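Local coordinates for Serine/threonine protein kinase (Mycobacterium tuberculosis, PDB 4ESQ) that forms the extracellular sensor domain of the receptor kinase PknH, whose full-length form probably phosphorylates proteins on serine and threonine, at residues A[11-16]-A[88-93]; A[137-142]-A[158-163]. One frame throughout, in Å; residues are numbered along the deposited sequence.

Contact 1. Residues A[11-16]-A[88-93]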
loop_
_atom_site.group_PDB
_atom_site.type_symbol
_atom_site.label_atom_id
_atom_site.label_comp_id
_atom_site.label_asym_id
_atom_site.label_seq_id
_atom_site.Cartn_x
_atom_site.Cartn_y
_atom_site.Cartn_z
ATOM N N SER A 11 0.909 -14.548 4.701
ATOM C CA SER A 11 -0.374 -14.585 3.994
ATOM C C SER A 11 -1.558 -14.561 4.961
ATOM O O SER A 11 -2.646 -14.076 4.617
ATOM C CB SER A 11 -0.467 -15.792 3.054
ATOM O OG SER A 11 -0.642 -16.999 3.770
ATOM N N ALA A 12 -1.339 -15.075 6.167
ATOM C CA ALA A 12 -2.391 -15.109 7.186
ATOM C C ALA A 12 -2.707 -13.719 7.738
ATOM O O ALA A 12 -3.695 -13.549 8.459
ATOM C CB ALA A 12 -2.004 -16.050 8.317
ATOM N N LEU A 13 -1.882 -12.728 7.392
ATOM C CA LEU A 13 -2.084 -11.353 7.875
ATOM C C LEU A 13 -2.960 -10.494 6.957
ATOM O O LEU A 13 -3.467 -9.442 7.368
ATOM C CB LEU A 13 -0.738 -10.653 8.083
ATOM C CG LEU A 13 0.282 -11.396 8.939
ATOM C CD1 LEU A 13 1.582 -10.618 8.965
ATOM C CD2 LEU A 13 -0.243 -11.612 10.353
ATOM N N LEU A 14 -3.140 -10.926 5.716
ATOM C CA LEU A 14 -3.929 -10.150 4.775
ATOM C C LEU A 14 -5.418 -10.242 5.097
ATOM O O LEU A 14 -5.855 -11.130 5.837
ATOM C CB LEU A 14 -3.655 -10.597 3.335
ATOM C CG LEU A 14 -2.196 -10.473 2.879
ATOM C CD1 LEU A 14 -2.058 -10.923 1.435
ATOM C CD2 LEU A 14 -1.665 -9.049 3.049
ATOM N N LEU A 15 -6.198 -9.322 4.543
ATOM C CA LEU A 15 -7.633 -9.343 4.766
ATOM C C LEU A 15 -8.286 -10.315 3.798
ATOM O O LEU A 15 -7.879 -10.429 2.646
ATOM C CB LEU A 15 -8.212 -7.937 4.609
ATOM C CG LEU A 15 -7.655 -6.915 5.602
ATOM C CD1 LEU A 15 -8.515 -5.668 5.581
ATOM C CD2 LEU A 15 -7.600 -7.517 6.998
ATOM N N ASN A 16 -9.283 -11.049 4.280
ATOM C CA ASN A 16 -9.986 -11.987 3.421
ATOM C C ASN A 16 -11.012 -11.257 2.547
ATOM O O ASN A 16 -11.187 -10.042 2.669
ATOM C CB ASN A 16 -10.610 -13.123 4.236
ATOM C CG ASN A 16 -11.726 -12.652 5.161
ATOM O OD1 ASN A 16 -12.511 -11.777 4.812
ATOM N ND2 ASN A 16 -11.809 -13.259 6.345
ATOM N N GLN A 88 -3.067 -4.889 -1.136
ATOM C CA GLN A 88 -2.640 -5.007 0.254
ATOM C C GLN A 88 -1.438 -5.919 0.323
ATOM O O GLN A 88 -1.416 -6.968 -0.308
ATOM C CB GLN A 88 -3.765 -5.559 1.142
ATOM C CG GLN A 88 -4.480 -6.767 0.557
ATOM C CD GLN A 88 -5.317 -7.512 1.593
ATOM O OE1 GLN A 88 -5.117 -7.371 2.797
ATOM N NE2 GLN A 88 -6.233 -8.333 1.116
ATOM N N ALA A 89 -0.430 -5.510 1.082
ATOM C CA ALA A 89 0.778 -6.310 1.209
ATOM C C ALA A 89 1.367 -6.195 2.602
ATOM O O ALA A 89 1.234 -5.162 3.265
ATOM C CB ALA A 89 1.804 -5.873 0.182
ATOM N N VAL A 90 2.025 -7.270 3.028
ATOM C CA VAL A 90 2.813 -7.265 4.252
ATOM C C VAL A 90 4.239 -7.677 3.927
ATOM O O VAL A 90 4.485 -8.554 3.090
ATOM C CB VAL A 90 2.220 -8.183 5.319
ATOM C CG1 VAL A 90 0.982 -7.526 5.920
ATOM C CG2 VAL A 90 1.869 -9.541 4.715
ATOM N N VAL A 91 5.185 -7.036 4.593
ATOM C CA VAL A 91 6.586 -7.242 4.276
ATOM C C VAL A 91 7.324 -7.581 5.564
ATOM O O VAL A 91 7.249 -6.827 6.539
ATOM C CB VAL A 91 7.204 -5.989 3.627
ATOM C CG1 VAL A 91 8.669 -6.241 3.286
ATOM C CG2 VAL A 91 6.409 -5.574 2.372
ATOM N N ALA A 92 8.014 -8.717 5.571
ATOM C CA ALA A 92 8.753 -9.154 6.754
ATOM C C ALA A 92 10.169 -8.611 6.724
ATOM O O ALA A 92 10.794 -8.547 5.669
ATOM C CB ALA A 92 8.786 -10.669 6.840
ATOM N N PHE A 93 10.658 -8.228 7.899
ATOM C CA PHE A 93 12.036 -7.801 8.088
ATOM C C PHE A 93 12.624 -8.656 9.201
ATOM O O PHE A 93 11.891 -9.289 9.942
ATOM C CB PHE A 93 12.077 -6.331 8.490
ATOM C CG PHE A 93 11.749 -5.390 7.367
ATOM C CD1 PHE A 93 10.433 -5.139 7.010
ATOM C CD2 PHE A 93 12.767 -4.755 6.675
ATOM C CE1 PHE A 93 10.135 -4.267 5.973
ATOM C CE2 PHE A 93 12.480 -3.886 5.635
ATOM C CZ PHE A 93 11.154 -3.641 5.282
#
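L13, L14 and L15, in the loop leading to helix 17-24, pass over strand 84-92 at Q88 and V90, with the CA atoms of L14 and Q88 7.0 Å apart. The two backbones do not bond to each other; the side-chain amide of Q88 joins them. Its OE1 accepts the backbone N-H of L15, with L15 N to Q88 OE1 at 2.8 Å and an almost straight N-H...O angle of 175°. Its NE2 donates to the carbonyl of the same residue, Q88 NE2 to L15 O at 3.1 Å. L15 O lies close to the amide plane, 9° out of it. Both ends of the amide are therefore used, which fixes its flip. The chain of Q88 is extended beyond CG (chi2 165°), which carries the amide across to the loop. L14 crosses it at a slant: L14 CB is 3.6 Å from Q88 OE1, and L14 CD2 meets V90 CG2 at 3.9 Å. The other branch of V90 faces L13, with V90 CG1 to L13 CB at 4.2 Å. This double amide-backbone link, with the leucines beside it, ties the loop before helix 17-24 to the antiparallel sheet. Helix 179-192 packs beside it, with I187 against Q88 and V90, I183 against L15 and V191 against L13. K190 NZ of that helix hydrogen-bonds L14 O, and N71 and L73 of strand 69-76 adjoin L14.

Contact 2. Residues A[137-142]-A[158-163]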
loop_
_atom_site.group_PDB
_atom_site.type_symbol
_atom_site.label_atom_id
_atom_site.label_comp_id
_atom_site.label_asym_id
_atom_site.label_seq_id
_atom_site.Cartn_x
_atom_site.Cartn_y
_atom_site.Cartn_z
ATOM N N SER A 137 -1.274 8.913 12.349
ATOM C CA SER A 137 -0.597 9.103 13.628
ATOM C C SER A 137 0.333 7.910 13.835
ATOM O O SER A 137 0.019 6.799 13.413
ATOM C CB SER A 137 -1.626 9.202 14.757
ATOM O OG SER A 137 -1.013 9.377 16.022
ATOM N N PRO A 138 1.486 8.143 14.469
ATOM C CA PRO A 138 2.531 7.118 14.556
ATOM C C PRO A 138 1.976 5.761 14.987
ATOM O O PRO A 138 1.065 5.686 15.822
ATOM C CB PRO A 138 3.481 7.681 15.616
ATOM C CG PRO A 138 3.326 9.155 15.494
ATOM C CD PRO A 138 1.886 9.398 15.128
ATOM N N PRO A 139 2.513 4.683 14.409
ATOM C CA PRO A 139 3.570 4.662 13.398
ATOM C C PRO A 139 2.992 4.564 11.992
ATOM O O PRO A 139 3.624 3.991 11.106
ATOM C CB PRO A 139 4.298 3.365 13.726
ATOM C CG PRO A 139 3.213 2.461 14.163
ATOM C CD PRO A 139 2.175 3.320 14.860
ATOM N N THR A 140 1.793 5.090 11.796
ATOM C CA THR A 140 1.102 4.942 10.516
ATOM C C THR A 140 1.198 6.226 9.715
ATOM O O THR A 140 1.105 7.327 10.268
ATOM C CB THR A 140 -0.396 4.597 10.718
ATOM O OG1 THR A 140 -0.522 3.368 11.446
ATOM C CG2 THR A 140 -1.114 4.455 9.371
ATOM N N ILE A 141 1.389 6.091 8.410
ATOM C CA ILE A 141 1.290 7.234 7.516
ATOM C C ILE A 141 0.251 6.949 6.428
ATOM O O ILE A 141 0.117 5.817 5.966
ATOM C CB ILE A 141 2.645 7.574 6.862
ATOM C CG1 ILE A 141 3.220 6.338 6.175
ATOM C CG2 ILE A 141 3.626 8.153 7.895
ATOM C CD1 ILE A 141 4.531 6.598 5.449
ATOM N N THR A 142 -0.484 7.980 6.018
ATOM C CA THR A 142 -1.420 7.844 4.909
ATOM C C THR A 142 -1.336 9.073 4.019
ATOM O O THR A 142 -0.945 10.153 4.464
ATOM C CB THR A 142 -2.890 7.694 5.369
ATOM O OG1 THR A 142 -3.312 8.890 6.037
ATOM C CG2 THR A 142 -3.060 6.494 6.301
ATOM N N ALA A 158 -1.596 3.732 2.551
ATOM C CA ALA A 158 -1.372 3.653 3.990
ATOM C C ALA A 158 -0.212 2.717 4.252
ATOM O O ALA A 158 -0.100 1.661 3.627
ATOM C CB ALA A 158 -2.613 3.162 4.711
ATOM N N MET A 159 0.654 3.108 5.175
ATOM C CA MET A 159 1.734 2.230 5.602
ATOM C C MET A 159 1.811 2.259 7.110
ATOM O O MET A 159 1.666 3.314 7.729
ATOM C CB MET A 159 3.077 2.669 5.009
ATOM C CG MET A 159 4.258 1.813 5.460
ATOM S SD MET A 159 5.810 2.288 4.659
ATOM C CE MET A 159 5.460 1.832 2.961
ATOM N N SER A 160 2.023 1.093 7.697
ATOM C CA SER A 160 2.227 1.010 9.135
ATOM C C SER A 160 3.226 -0.099 9.424
ATOM O O SER A 160 3.717 -0.776 8.510
ATOM C CB SER A 160 0.902 0.757 9.863
ATOM O OG SER A 160 0.992 1.120 11.245
ATOM N N VAL A 161 3.534 -0.282 10.701
ATOM C CA VAL A 161 4.454 -1.322 11.112
ATOM C C VAL A 161 3.991 -1.854 12.452
ATOM O O VAL A 161 3.528 -1.093 13.307
ATOM C CB VAL A 161 5.898 -0.798 11.212
ATOM C CG1 VAL A 161 5.928 0.548 11.931
ATOM C CG2 VAL A 161 6.806 -1.814 11.908
ATOM N N ALA A 162 4.086 -3.167 12.608
ATOM C CA ALA A 162 3.859 -3.815 13.892
ATOM C C ALA A 162 4.843 -4.974 13.959
ATOM O O ALA A 162 5.024 -5.689 12.973
ATOM C CB ALA A 162 2.442 -4.312 13.997
ATOM N N ASN A 163 5.492 -5.154 15.105
ATOM C CA ASN A 163 6.521 -6.182 15.214
ATOM C C ASN A 163 7.540 -5.967 14.091
ATOM O O ASN A 163 7.987 -4.841 13.879
ATOM C CB ASN A 163 5.899 -7.584 15.147
ATOM C CG ASN A 163 6.730 -8.632 15.872
ATOM O OD1 ASN A 163 7.932 -8.450 16.083
ATOM N ND2 ASN A 163 6.094 -9.744 16.244
#
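The hydroxyls of T140 and S160 meet in the shortest polar bond here, T140 OG1 to S160 OG at 2.7 Å. S160 OG is anti to its own N (chi1 -160°) and T140 OG1 is anti to its carbonyl carbon (chi1 -60°), which turns the two hydroxyls to each other. T140 CG2 turns to the M159 carbonyl, with T140 CG2 to M159 O at 3.4 Å. That oxygen also accepts the backbone N-H of I141, I141 N to M159 O at 2.9 Å, and a CA-H...O contact from T140; M159 N returns a bond to I141 O, also 2.9 Å. I141 and M159 thus form a hydrogen-bonded pair, and T142 and A158 the next, non-hydrogen-bonded pair. These are antiparallel neighbours in the beta hairpin of strands 141-147 and 154-162, in the sheet of this PknH-like extracellular domain. On one face I141 and M159 lie side by side, I141 CG1 to M159 CB at 3.9 Å. The M159 chain runs out extended and bends only at its methyl end (chi3 -67°), diverging from I141 to pack on F102 and S106 of helix 96-111, whose W110 meets I141. On the other face T142 CG2 rests on A158 CB at 3.7 Å. Before the strand, P139 follows a cis peptide bond, with P139 CB 3.7 Å from V161 CG1. A180 and V188 of helix 179-192 adjoin A158 and S160.

How the contacts relate
Both contacts are largely buried and reach the same antiparallel sheet, with centres about 14 Å apart. All touching residues of contact 1 are buried; contact 2 is partly exposed at P139 and T140. Strands 84-92 and 154-162 are separated in the sheet by strand 165-173, which bonds to both. Helix 179-192 also touches both contacts, whereas helix 96-111 packs on contact 2. The chemistry follows the place in the fold. In contact 1 a loop lies over a strand whose backbone is already paired on both edges, and a side-chain amide makes the link. In contact 2 neighbouring strands bond through their own backbones, and a hydroxyl pair is added where the regular pairing ends.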